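Aminoglycoside N(3)-acetyltransferase, AAC(3)-IVa (Escherichia coli, PDB 6MN3) probably confers aminoglycoside resistance by transferring an acetyl group from acetyl-CoA to the 3-amino group of antibiotics built on a 2-deoxystreptamine ring. Local coordinates at residues Pro122-Ser127 against Leu186-Cys191; Thr154-Glu159 against Glu193-Ala198; Met62-Gly67 against Ser78-Asp83. All coordinates share one frame; numbering follows the deposited sequence.

Contacts 1 and 2 adjoin, their centres about 12 Å apart; the chain runs from the strand end at 186-187 through 188-191 to contact 2. His156 and Glu159 of contact 2 form with Cys192 a geometry consistent with a catalytic triad. Asn188 and His190 of contact 1 are probably second-shell residues: probable hydrogen bonds join Asn188 ND2 to Glu159 OE1 (2.7 Å) and His190 NE2 to Glu159 OE2 (2.9 Å). Cys191, ending contact 1, binds zinc, about 9 Å from the Phe195 side chain of contact 2. Contact 3 sits about 16 Å, centre to centre, from contact 1, touching it where Trp65 CZ3 is 4.0 Å from His126 NE2; Trp65 nears the triad without touching it.

Contact 1: residues Pro122-Ser127 against Leu186-Cys191; sequences PLPPHS and LENDHC. With ZN (zinc ion), chain D.
Pro124 turns the flank of its ring to the end of strand 181-187. Its CG comes to 3.4 Å from the carbonyl oxygen Leu186 O, while CB sits 3.9 Å from Asn188 OD1. The peptide bond before Pro124 is cis, and its CB points at 186-191. Pro125 follows with its own ring against Glu187: CD packs 3.7 Å from Glu187 CG, and the two side chains cross at about a right angle. Glu187 has CG opposite the backbone N (chi1 -165°) and stays extended beyond it; CG reaches both Pro124 CB and Pro125 CD, and OE1 lies along the Pro125 ring, where Tyr185 OH bonds it. Asn188 behaves differently. Its CG lies between the backbone N and the carbonyl carbon (chi1 47°), which swings the amide across Pro124 at roughly a right angle. The oxygen meets the proline ring, and ND2 is left to bond Glu159 OE1. The contact is thus made by proline carbons packed on the strand end and on the first loop residue, Asn188. Three residues beyond Asn188, Cys191 SG binds the zinc ion at 2.3 Å, with His243, Cys249 and Cys252 completing a site of three cysteines and one histidine. Segment 122-127 belongs to the loop between helices 113-117 and 131-137. Leu160 of helix 154-161 touches both Pro124 and Asn188, and strand 168-174 pairs with strand 181-187 through the backbone of Val168 and Glu187.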
ATOM      1  N   PRO A 122      -9.704 -10.417   6.133  1.00 88.07           N
ATOM      2  CA  PRO A 122     -10.774  -9.445   5.876  1.00 90.96           C
ATOM      3  C   PRO A 122     -11.324  -9.552   4.460  1.00 94.79           C
ATOM      4  O   PRO A 122     -10.556  -9.627   3.496  1.00 95.12           O
ATOM      5  CB  PRO A 122     -10.080  -8.095   6.112  1.00 86.64           C
ATOM      6  CG  PRO A 122      -8.568  -8.401   6.159  1.00 82.03           C
ATOM      7  CD  PRO A 122      -8.384  -9.854   5.809  1.00 84.41           C
ATOM      8  N   LEU A 123     -12.649  -9.557   4.322  1.00 95.12           N
ATOM      9  CA  LEU A 123     -13.304  -9.597   3.018  1.00 94.42           C
ATOM     10  C   LEU A 123     -14.210  -8.382   2.876  1.00 91.68           C
ATOM     11  O   LEU A 123     -15.189  -8.261   3.634  1.00 95.39           O
ATOM     12  CB  LEU A 123     -14.112 -10.888   2.842  1.00100.19           C
ATOM     13  CG  LEU A 123     -13.434 -12.206   3.224  1.00103.41           C
ATOM     14  CD1 LEU A 123     -13.847 -12.642   4.624  1.00103.31           C
ATOM     15  CD2 LEU A 123     -13.726 -13.301   2.208  1.00109.82           C
ATOM     16  N   PRO A 124     -13.949  -7.453   1.939  1.00 87.75           N
ATOM     17  CA  PRO A 124     -12.845  -7.376   0.971  1.00 82.28           C
ATOM     18  C   PRO A 124     -11.470  -7.223   1.632  1.00 80.24           C
ATOM     19  O   PRO A 124     -11.411  -6.925   2.824  1.00 80.81           O
ATOM     20  CB  PRO A 124     -13.198  -6.130   0.143  1.00 79.03           C
ATOM     21  CG  PRO A 124     -14.665  -5.970   0.308  1.00 83.66           C
ATOM     22  CD  PRO A 124     -14.928  -6.375   1.721  1.00 86.71           C
ATOM     23  N   PRO A 125     -10.391  -7.433   0.870  1.00 77.60           N
ATOM     24  CA  PRO A 125      -9.050  -7.426   1.482  1.00 77.24           C
ATOM     25  C   PRO A 125      -8.701  -6.149   2.231  1.00 75.29           C
ATOM     26  O   PRO A 125      -7.891  -6.202   3.165  1.00 76.99           O
ATOM     27  CB  PRO A 125      -8.123  -7.637   0.278  1.00 77.10           C
ATOM     28  CG  PRO A 125      -8.953  -8.389  -0.700  1.00 78.66           C
ATOM     29  CD  PRO A 125     -10.347  -7.859  -0.542  1.00 78.32           C
ATOM     30  N   HIS A 126      -9.277  -5.007   1.861  1.00 70.26           N
ATOM     31  CA  HIS A 126      -8.901  -3.748   2.495  1.00 66.75           C
ATOM     32  C   HIS A 126     -10.070  -3.142   3.260  1.00 68.22           C
ATOM     33  O   HIS A 126     -10.381  -1.956   3.108  1.00 66.44           O
ATOM     34  CB  HIS A 126      -8.367  -2.776   1.444  1.00 63.69           C
ATOM     35  CG  HIS A 126      -7.328  -3.379   0.551  1.00 65.67           C
ATOM     36  ND1 HIS A 126      -7.342  -3.228  -0.818  1.00 66.77           N
ATOM     37  CD2 HIS A 126      -6.253  -4.152   0.834  1.00 65.54           C
ATOM     38  CE1 HIS A 126      -6.314  -3.873  -1.340  1.00 67.74           C
ATOM     39  NE2 HIS A 126      -5.637  -4.443  -0.359  1.00 66.80           N
ATOM     40  N   SER A 127     -10.709  -3.953   4.097  1.00 71.03           N
ATOM     41  CA  SER A 127     -11.865  -3.542   4.878  1.00 62.89           C
ATOM     42  C   SER A 127     -11.423  -2.703   6.072  1.00 61.72           C
ATOM     43  O   SER A 127     -10.228  -2.557   6.338  1.00 51.86           O
ATOM     44  CB  SER A 127     -12.633  -4.783   5.327  1.00 63.31           C
ATOM     45  OG  SER A 127     -12.030  -5.364   6.470  1.00 66.15           O
ATOM     46  N   LEU A 186     -17.039 -10.333  -2.461  1.00 96.06           N
ATOM     47  CA  LEU A 186     -17.334  -9.277  -3.425  1.00 93.67           C
ATOM     48  C   LEU A 186     -16.373  -8.125  -3.162  1.00 95.33           C
ATOM     49  O   LEU A 186     -16.503  -7.419  -2.157  1.00 91.35           O
ATOM     50  CB  LEU A 186     -18.790  -8.829  -3.318  1.00 87.59           C
ATOM     51  CG  LEU A 186     -19.831  -9.881  -3.709  1.00 88.81           C
ATOM     52  CD1 LEU A 186     -21.240  -9.342  -3.518  1.00 84.94           C
ATOM     53  CD2 LEU A 186     -19.619 -10.348  -5.143  1.00 87.53           C
ATOM     54  N   GLU A 187     -15.413  -7.940  -4.063  1.00 99.22           N
ATOM     55  CA  GLU A 187     -14.356  -6.953  -3.899  1.00104.69           C
ATOM     56  C   GLU A 187     -14.578  -5.767  -4.826  1.00 98.69           C
ATOM     57  O   GLU A 187     -15.203  -5.888  -5.884  1.00102.33           O
ATOM     58  CB  GLU A 187     -12.983  -7.573  -4.178  1.00115.19           C
ATOM     59  CG  GLU A 187     -11.805  -6.737  -3.705  1.00118.90           C
ATOM     60  CD  GLU A 187     -10.485  -7.214  -4.277  1.00126.27           C
ATOM     61  OE1 GLU A 187     -10.242  -8.439  -4.270  1.00130.29           O
ATOM     62  OE2 GLU A 187      -9.695  -6.364  -4.737  1.00127.88           O
ATOM     63  N   ASN A 188     -14.054  -4.615  -4.416  1.00 93.79           N
ATOM     64  CA  ASN A 188     -14.098  -3.400  -5.226  1.00 90.72           C
ATOM     65  C   ASN A 188     -12.771  -3.235  -5.967  1.00 93.64           C
ATOM     66  O   ASN A 188     -11.928  -2.401  -5.636  1.00 93.89           O
ATOM     67  CB  ASN A 188     -14.406  -2.194  -4.346  1.00 83.78           C
ATOM     68  CG  ASN A 188     -13.563  -2.165  -3.087  1.00 79.09           C
ATOM     69  OD1 ASN A 188     -13.633  -3.074  -2.260  1.00 77.65           O
ATOM     70  ND2 ASN A 188     -12.754  -1.122  -2.938  1.00 77.71           N
ATOM     71  N   ASP A 189     -12.596  -4.063  -6.993  1.00 95.13           N
ATOM     72  CA  ASP A 189     -11.378  -4.077  -7.787  1.00 97.76           C
ATOM     73  C   ASP A 189     -11.653  -3.568  -9.196  1.00 94.77           C
ATOM     74  O   ASP A 189     -12.731  -3.785  -9.756  1.00 94.91           O
ATOM     75  CB  ASP A 189     -10.777  -5.486  -7.854  1.00105.04           C
ATOM     76  CG  ASP A 189      -9.266  -5.472  -7.987  1.00109.90           C
ATOM     77  OD1 ASP A 189      -8.607  -6.361  -7.407  1.00111.82           O
ATOM     78  OD2 ASP A 189      -8.736  -4.569  -8.668  1.00111.42           O
ATOM     79  N   HIS A 190     -10.661  -2.887  -9.760  1.00 95.66           N
ATOM     80  CA  HIS A 190     -10.729  -2.375 -11.123  1.00 95.08           C
ATOM     81  C   HIS A 190      -9.300  -2.148 -11.607  1.00 97.07           C
ATOM     82  O   HIS A 190      -8.337  -2.601 -10.980  1.00 94.22           O
ATOM     83  CB  HIS A 190     -11.575  -1.099 -11.192  1.00 89.48           C
ATOM     84  CG  HIS A 190     -11.362  -0.168 -10.038  1.00 84.16           C
ATOM     85  ND1 HIS A 190     -10.460   0.872 -10.078  1.00 82.38           N
ATOM     86  CD2 HIS A 190     -11.938  -0.121  -8.813  1.00 81.27           C
ATOM     87  CE1 HIS A 190     -10.487   1.521  -8.927  1.00 80.60           C
ATOM     88  NE2 HIS A 190     -11.376   0.937  -8.142  1.00 78.35           N
ATOM     89  N   CYS A 191      -9.162  -1.440 -12.730  1.00 97.79           N
ATOM     90  CA  CYS A 191      -7.838  -1.167 -13.276  1.00100.47           C
ATOM     91  C   CYS A 191      -7.020  -0.243 -12.384  1.00 96.36           C
ATOM     92  O   CYS A 191      -5.800  -0.157 -12.560  1.00100.58           O
ATOM     93  CB  CYS A 191      -7.960  -0.562 -14.674  1.00102.12           C
ATOM     94  SG  CYS A 191      -8.582   1.132 -14.688  1.00 99.84           S
TER
HETATM   95 ZN    ZN D 302     -10.558   1.361 -15.922  1.00 76.05          ZN

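Contact 2: residues Thr154-Glu159 against Glu193-Ala198; sequences TLHLAE and ERFALA
Residues 154-159 of helix 154-161 face a 3-10 turn, 193-195, that leads toward helix 197-204, and the backbones come nearest at Leu155 and Phe195, with CA atoms 7.5 Å apart. His156 and Glu159 have, with Cys192, the geometry of a Cys-His-Glu triad, consistent with a catalytic centre of the antibiotic N-acetyltransferase fold. Phe195 reaches into this corner. Leu155 covers one face of its ring: CB makes a CH-pi contact 3.9 Å from the ring centroid, and CD1 lies 3.6 Å from Phe195 CG as the two side chains run antiparallel alongside. Leu155 CD1 touches both the ring and Ala198 CB, the latter 4.0 Å away. Against His156 the phenyl ring is edge-on, a T-shaped pair with centroids 4.9 Å apart and planes at 66°. Glu159 OE1 lies at the ring edge, 4.0 Å from Phe195 CZ, the carboxylate plane turned 76° from the ring. That carboxylate is tied down by Tyr166 OH and His190 NE2 at OE2 and by Asn188 ND2 at OE1; OE1 also receives a weak, bent bond from His156 ND1 (2.9 Å, 127°). At the tip of the phenyl ring, Phe195 CZ stands 3.7 Å above the imidazole plane, over its centre.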
ATOM      1  N   THR A 154      -4.629   2.409   0.377  1.00 37.93           N
ATOM      2  CA  THR A 154      -5.540   3.114   1.276  1.00 43.54           C
ATOM      3  C   THR A 154      -6.759   3.655   0.535  1.00 42.49           C
ATOM      4  O   THR A 154      -7.837   3.788   1.127  1.00 41.85           O
ATOM      5  CB  THR A 154      -4.788   4.241   1.993  1.00 45.45           C
ATOM      6  OG1 THR A 154      -3.713   3.683   2.761  1.00 33.67           O
ATOM      7  CG2 THR A 154      -5.712   5.013   2.928  1.00 34.12           C
ATOM      8  N   LEU A 155      -6.621   3.942  -0.762  1.00 39.08           N
ATOM      9  CA  LEU A 155      -7.770   4.385  -1.544  1.00 37.36           C
ATOM     10  C   LEU A 155      -8.839   3.302  -1.634  1.00 40.21           C
ATOM     11  O   LEU A 155     -10.036   3.614  -1.651  1.00 41.37           O
ATOM     12  CB  LEU A 155      -7.321   4.813  -2.940  1.00 36.91           C
ATOM     13  CG  LEU A 155      -6.637   6.180  -2.997  1.00 37.80           C
ATOM     14  CD1 LEU A 155      -6.167   6.499  -4.407  1.00 36.29           C
ATOM     15  CD2 LEU A 155      -7.573   7.264  -2.481  1.00 35.87           C
ATOM     16  N   HIS A 156      -8.434   2.031  -1.687  1.00 43.39           N
ATOM     17  CA  HIS A 156      -9.411   0.945  -1.669  1.00 44.60           C
ATOM     18  C   HIS A 156     -10.187   0.931  -0.358  1.00 45.53           C
ATOM     19  O   HIS A 156     -11.383   0.616  -0.337  1.00 48.20           O
ATOM     20  CB  HIS A 156      -8.714  -0.396  -1.890  1.00 46.75           C
ATOM     21  CG  HIS A 156      -8.426  -0.699  -3.326  1.00 52.88           C
ATOM     22  ND1 HIS A 156      -9.421  -0.883  -4.262  1.00 57.51           N
ATOM     23  CD2 HIS A 156      -7.254  -0.856  -3.986  1.00 53.76           C
ATOM     24  CE1 HIS A 156      -8.874  -1.138  -5.437  1.00 59.57           C
ATOM     25  NE2 HIS A 156      -7.560  -1.127  -5.297  1.00 56.49           N
ATOM     26  N   LEU A 157      -9.519   1.263   0.748  1.00 46.29           N
ATOM     27  CA  LEU A 157     -10.215   1.391   2.022  1.00 48.00           C
ATOM     28  C   LEU A 157     -11.245   2.512   1.968  1.00 49.62           C
ATOM     29  O   LEU A 157     -12.333   2.398   2.544  1.00 46.01           O
ATOM     30  CB  LEU A 157      -9.204   1.637   3.144  1.00 42.74           C
ATOM     31  CG  LEU A 157      -9.706   2.227   4.465  1.00 44.21           C
ATOM     32  CD1 LEU A 157     -10.641   1.259   5.180  1.00 47.63           C
ATOM     33  CD2 LEU A 157      -8.534   2.603   5.359  1.00 44.70           C
ATOM     34  N   ALA A 158     -10.921   3.601   1.264  1.00 45.22           N
ATOM     35  CA  ALA A 158     -11.849   4.721   1.159  1.00 41.98           C
ATOM     36  C   ALA A 158     -13.104   4.327   0.392  1.00 46.46           C
ATOM     37  O   ALA A 158     -14.209   4.759   0.739  1.00 49.84           O
ATOM     38  CB  ALA A 158     -11.160   5.910   0.493  1.00 39.52           C
ATOM     39  N   GLU A 159     -12.954   3.511  -0.655  1.00 45.99           N
ATOM     40  CA  GLU A 159     -14.122   3.019  -1.378  1.00 48.31           C
ATOM     41  C   GLU A 159     -15.042   2.231  -0.457  1.00 52.37           C
ATOM     42  O   GLU A 159     -16.269   2.383  -0.510  1.00 56.23           O
ATOM     43  CB  GLU A 159     -13.689   2.143  -2.553  1.00 52.50           C
ATOM     44  CG  GLU A 159     -12.887   2.852  -3.624  1.00 55.89           C
ATOM     45  CD  GLU A 159     -12.374   1.891  -4.678  1.00 65.58           C
ATOM     46  OE1 GLU A 159     -11.710   0.900  -4.306  1.00 65.98           O
ATOM     47  OE2 GLU A 159     -12.645   2.119  -5.875  1.00 69.86           O
ATOM     48  N   GLU A 193      -6.412   2.672 -12.463  1.00 47.33           N
ATOM     49  CA  GLU A 193      -5.734   3.770 -13.142  1.00 52.26           C
ATOM     50  C   GLU A 193      -6.290   5.118 -12.704  1.00 53.74           C
ATOM     51  O   GLU A 193      -5.537   6.089 -12.560  1.00 52.79           O
ATOM     52  CB  GLU A 193      -5.859   3.607 -14.657  1.00 57.67           C
ATOM     53  CG  GLU A 193      -4.892   2.602 -15.255  1.00 65.10           C
ATOM     54  CD  GLU A 193      -5.260   2.214 -16.673  1.00 75.52           C
ATOM     55  OE1 GLU A 193      -6.162   1.368 -16.846  1.00 81.12           O
ATOM     56  OE2 GLU A 193      -4.651   2.760 -17.616  1.00 79.65           O
ATOM     57  N   ARG A 194      -7.603   5.197 -12.482  1.00 54.71           N
ATOM     58  CA  ARG A 194      -8.238   6.444 -12.076  1.00 49.88           C
ATOM     59  C   ARG A 194      -7.888   6.852 -10.654  1.00 50.20           C
ATOM     60  O   ARG A 194      -8.318   7.926 -10.216  1.00 43.45           O
ATOM     61  CB  ARG A 194      -9.756   6.332 -12.225  1.00 50.33           C
ATOM     62  CG  ARG A 194     -10.214   6.044 -13.648  1.00 60.18           C
ATOM     63  CD  ARG A 194     -10.725   7.303 -14.327  1.00 64.54           C
ATOM     64  NE  ARG A 194     -11.967   7.779 -13.726  1.00 65.53           N
ATOM     65  CZ  ARG A 194     -12.659   8.823 -14.170  1.00 67.69           C
ATOM     66  NH1 ARG A 194     -12.231   9.504 -15.224  1.00 68.87           N
ATOM     67  NH2 ARG A 194     -13.778   9.186 -13.560  1.00 66.26           N
ATOM     68  N   PHE A 195      -7.131   6.030  -9.921  1.00 50.13           N
ATOM     69  CA  PHE A 195      -6.610   6.456  -8.628  1.00 45.61           C
ATOM     70  C   PHE A 195      -5.682   7.656  -8.760  1.00 42.60           C
ATOM     71  O   PHE A 195      -5.485   8.384  -7.781  1.00 42.41           O
ATOM     72  CB  PHE A 195      -5.863   5.309  -7.944  1.00 47.19           C
ATOM     73  CG  PHE A 195      -6.761   4.323  -7.247  1.00 48.46           C
ATOM     74  CD1 PHE A 195      -8.139   4.429  -7.337  1.00 54.87           C
ATOM     75  CD2 PHE A 195      -6.220   3.289  -6.499  1.00 46.02           C
ATOM     76  CE1 PHE A 195      -8.963   3.519  -6.695  1.00 60.87           C
ATOM     77  CE2 PHE A 195      -7.036   2.378  -5.853  1.00 51.01           C
ATOM     78  CZ  PHE A 195      -8.409   2.492  -5.953  1.00 58.93           C
ATOM     79  N   ALA A 196      -5.114   7.879  -9.949  1.00 44.40           N
ATOM     80  CA  ALA A 196      -4.222   9.012 -10.164  1.00 46.32           C
ATOM     81  C   ALA A 196      -4.931  10.350 -10.007  1.00 49.45           C
ATOM     82  O   ALA A 196      -4.260  11.382  -9.886  1.00 46.68           O
ATOM     83  CB  ALA A 196      -3.581   8.917 -11.549  1.00 44.04           C
ATOM     84  N   LEU A 197      -6.269  10.362 -10.017  1.00 46.27           N
ATOM     85  CA  LEU A 197      -6.998  11.595  -9.739  1.00 47.37           C
ATOM     86  C   LEU A 197      -6.679  12.130  -8.350  1.00 46.14           C
ATOM     87  O   LEU A 197      -6.637  13.350  -8.146  1.00 41.29           O
ATOM     88  CB  LEU A 197      -8.503  11.360  -9.875  1.00 51.85           C
ATOM     89  CG  LEU A 197      -9.047  10.987 -11.253  1.00 57.39           C
ATOM     90  CD1 LEU A 197     -10.528  10.655 -11.158  1.00 55.76           C
ATOM     91  CD2 LEU A 197      -8.805  12.109 -12.247  1.00 47.07           C
ATOM     92  N   ALA A 198      -6.449  11.236  -7.385  1.00 46.16           N
ATOM     93  CA  ALA A 198      -6.129  11.661  -6.029  1.00 46.75           C
ATOM     94  C   ALA A 198      -4.856  12.492  -5.969  1.00 47.95           C
ATOM     95  O   ALA A 198      -4.695  13.289  -5.040  1.00 49.74           O
ATOM     96  CB  ALA A 198      -6.004  10.442  -5.114  1.00 44.94           C
TER

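Contact 3: residues Met62-Gly67 against Ser78-Asp83; sequences MPSWSG and SPVTPD
Trp65 O accepts the main bond of this contact, from Thr81 N at 2.8 Å. The CA-H of Val80 makes a weaker contact to the same oxygen, with Val80 CA 3.4 Å from Trp65 O. A second bond runs from Ser66 OG to Pro79 O, at 3.2 Å, the hydroxyl tilted 34° from that carbonyl plane. Ser66 carries OG anti to its carbonyl carbon (chi1 -75°), a setting in which it also comes to Ser78 CB. Segment 62-67 begins on strand 59-63 of the central mixed sheet and leaves it as loop, while 78-83 is the irregular lead-in to helix 86-91, the two running at 92° where they touch. Arg99 NH1 donates to Ser78 O, as Arg99 NE does to Ser64 OG, so one guanidinium serves both segments; Ser78 OG is bonded by Asp74 N. Val80 N is satisfied by Asp89 OD1. From the valine side chain, Val80 CG2 lies 3.2 Å from Ser64 OG, and Val80 CG1 is 3.5 Å from Trp65 O. The side chains of Thr81 and Trp65 run alongside with the same heading, and Thr81 CG2 sits 3.5 Å from Trp65 CD1, oblique to the indole. Thr81 OG1 receives a weak bond from Asp83 N.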
ATOM      1  N   MET A  62       4.461  -2.617   5.153  1.00 38.00           N
ATOM      2  CA  MET A  62       4.492  -2.824   3.714  1.00 31.59           C
ATOM      3  C   MET A  62       3.451  -3.859   3.322  1.00 33.69           C
ATOM      4  O   MET A  62       3.158  -4.778   4.097  1.00 33.31           O
ATOM      5  CB  MET A  62       5.870  -3.300   3.232  1.00 30.30           C
ATOM      6  CG  MET A  62       6.977  -2.289   3.396  1.00 32.37           C
ATOM      7  SD  MET A  62       8.490  -2.897   2.646  1.00 40.64           S
ATOM      8  CE  MET A  62       9.705  -1.855   3.446  1.00 40.80           C
ATOM      9  N   PRO A  63       2.875  -3.737   2.127  1.00 36.21           N
ATOM     10  CA  PRO A  63       2.023  -4.814   1.615  1.00 37.05           C
ATOM     11  C   PRO A  63       2.839  -6.083   1.430  1.00 41.11           C
ATOM     12  O   PRO A  63       4.047  -6.041   1.183  1.00 40.62           O
ATOM     13  CB  PRO A  63       1.518  -4.265   0.276  1.00 39.90           C
ATOM     14  CG  PRO A  63       2.520  -3.229  -0.112  1.00 41.45           C
ATOM     15  CD  PRO A  63       2.989  -2.619   1.175  1.00 37.92           C
ATOM     16  N   SER A  64       2.167  -7.226   1.559  1.00 51.17           N
ATOM     17  CA  SER A  64       2.874  -8.500   1.548  1.00 52.00           C
ATOM     18  C   SER A  64       1.957  -9.657   1.175  1.00 56.52           C
ATOM     19  O   SER A  64       2.051 -10.738   1.762  1.00 60.72           O
ATOM     20  CB  SER A  64       3.510  -8.754   2.918  1.00 52.24           C
ATOM     21  OG  SER A  64       4.507  -9.757   2.847  1.00 62.08           O
ATOM     22  N   TRP A  65       1.073  -9.449   0.202  1.00 57.04           N
ATOM     23  CA  TRP A  65       0.150 -10.496  -0.206  1.00 61.18           C
ATOM     24  C   TRP A  65       0.717 -11.291  -1.381  1.00 62.94           C
ATOM     25  O   TRP A  65       1.674 -10.883  -2.042  1.00 60.65           O
ATOM     26  CB  TRP A  65      -1.217  -9.909  -0.558  1.00 60.28           C
ATOM     27  CG  TRP A  65      -1.184  -8.806  -1.563  1.00 59.23           C
ATOM     28  CD1 TRP A  65      -0.980  -8.925  -2.907  1.00 54.86           C
ATOM     29  CD2 TRP A  65      -1.379  -7.411  -1.307  1.00 55.49           C
ATOM     30  NE1 TRP A  65      -1.029  -7.688  -3.504  1.00 54.75           N
ATOM     31  CE2 TRP A  65      -1.273  -6.741  -2.543  1.00 53.25           C
ATOM     32  CE3 TRP A  65      -1.631  -6.663  -0.154  1.00 52.35           C
ATOM     33  CZ2 TRP A  65      -1.408  -5.360  -2.656  1.00 48.59           C
ATOM     34  CZ3 TRP A  65      -1.764  -5.292  -0.267  1.00 46.40           C
ATOM     35  CH2 TRP A  65      -1.653  -4.654  -1.509  1.00 48.32           C
ATOM     36  N   SER A  66       0.099 -12.446  -1.638  1.00 63.33           N
ATOM     37  CA  SER A  66       0.609 -13.410  -2.609  1.00 71.03           C
ATOM     38  C   SER A  66      -0.014 -13.253  -3.989  1.00 78.96           C
ATOM     39  O   SER A  66       0.676 -13.427  -5.000  1.00 79.91           O
ATOM     40  CB  SER A  66       0.368 -14.835  -2.107  1.00 72.10           C
ATOM     41  OG  SER A  66       1.268 -15.172  -1.069  1.00 71.95           O
ATOM     42  N   GLY A  67      -1.308 -12.943  -4.057  1.00 78.74           N
ATOM     43  CA  GLY A  67      -2.010 -12.877  -5.318  1.00 81.35           C
ATOM     44  C   GLY A  67      -2.475 -14.209  -5.863  1.00 84.24           C
ATOM     45  O   GLY A  67      -3.242 -14.227  -6.833  1.00 90.41           O
ATOM     46  N   SER A  78       5.257 -18.150   2.075  1.00 70.89           N
ATOM     47  CA  SER A  78       4.534 -17.619   0.924  1.00 70.34           C
ATOM     48  C   SER A  78       5.163 -16.313   0.453  1.00 71.44           C
ATOM     49  O   SER A  78       5.186 -15.334   1.215  1.00 70.84           O
ATOM     50  CB  SER A  78       3.061 -17.399   1.265  1.00 70.82           C
ATOM     51  OG  SER A  78       2.369 -18.632   1.383  1.00 79.80           O
ATOM     52  N   PRO A  79       5.680 -16.251  -0.771  1.00 69.53           N
ATOM     53  CA  PRO A  79       6.332 -15.026  -1.238  1.00 62.92           C
ATOM     54  C   PRO A  79       5.327 -13.953  -1.621  1.00 69.26           C
ATOM     55  O   PRO A  79       4.187 -14.233  -2.004  1.00 62.80           O
ATOM     56  CB  PRO A  79       7.127 -15.491  -2.467  1.00 64.48           C
ATOM     57  CG  PRO A  79       7.037 -17.002  -2.471  1.00 68.75           C
ATOM     58  CD  PRO A  79       5.773 -17.333  -1.761  1.00 70.05           C
ATOM     59  N   VAL A  80       5.773 -12.703  -1.506  1.00 63.90           N
ATOM     60  CA  VAL A  80       4.969 -11.578  -1.963  1.00 60.72           C
ATOM     61  C   VAL A  80       4.852 -11.627  -3.482  1.00 58.84           C
ATOM     62  O   VAL A  80       5.774 -12.060  -4.186  1.00 57.68           O
ATOM     63  CB  VAL A  80       5.589 -10.250  -1.491  1.00 56.70           C
ATOM     64  CG1 VAL A  80       4.662  -9.090  -1.783  1.00 58.79           C
ATOM     65  CG2 VAL A  80       5.895 -10.312  -0.009  1.00 55.82           C
ATOM     66  N   THR A  81       3.700 -11.203  -3.992  1.00 58.77           N
ATOM     67  CA  THR A  81       3.504 -11.167  -5.433  1.00 64.85           C
ATOM     68  C   THR A  81       4.569 -10.285  -6.080  1.00 66.77           C
ATOM     69  O   THR A  81       4.939  -9.245  -5.520  1.00 67.95           O
ATOM     70  CB  THR A  81       2.110 -10.641  -5.780  1.00 66.99           C
ATOM     71  OG1 THR A  81       2.053 -10.317  -7.175  1.00 69.72           O
ATOM     72  CG2 THR A  81       1.785  -9.402  -4.960  1.00 60.62           C
ATOM     73  N   PRO A  82       5.094 -10.672  -7.246  1.00 68.35           N
ATOM     74  CA  PRO A  82       6.159  -9.873  -7.877  1.00 66.75           C
ATOM     75  C   PRO A  82       5.721  -8.475  -8.272  1.00 66.33           C
ATOM     76  O   PRO A  82       6.585  -7.635  -8.555  1.00 63.39           O
ATOM     77  CB  PRO A  82       6.542 -10.706  -9.108  1.00 65.99           C
ATOM     78  CG  PRO A  82       5.346 -11.558  -9.380  1.00 68.50           C
ATOM     79  CD  PRO A  82       4.754 -11.866  -8.039  1.00 70.13           C
ATOM     80  N   ASP A  83       4.418  -8.194  -8.296  1.00 67.07           N
ATOM     81  CA  ASP A  83       3.941  -6.862  -8.638  1.00 68.43           C
ATOM     82  C   ASP A  83       4.151  -5.855  -7.516  1.00 60.70           C
ATOM     83  O   ASP A  83       4.052  -4.648  -7.765  1.00 57.77           O
ATOM     84  CB  ASP A  83       2.461  -6.920  -9.015  1.00 83.22           C
ATOM     85  CG  ASP A  83       2.042  -5.770  -9.909  1.00 94.67           C
ATOM     86  OD1 ASP A  83       2.824  -5.406 -10.813  1.00 98.11           O
ATOM     87  OD2 ASP A  83       0.934  -5.231  -9.706  1.00 97.16           O
TER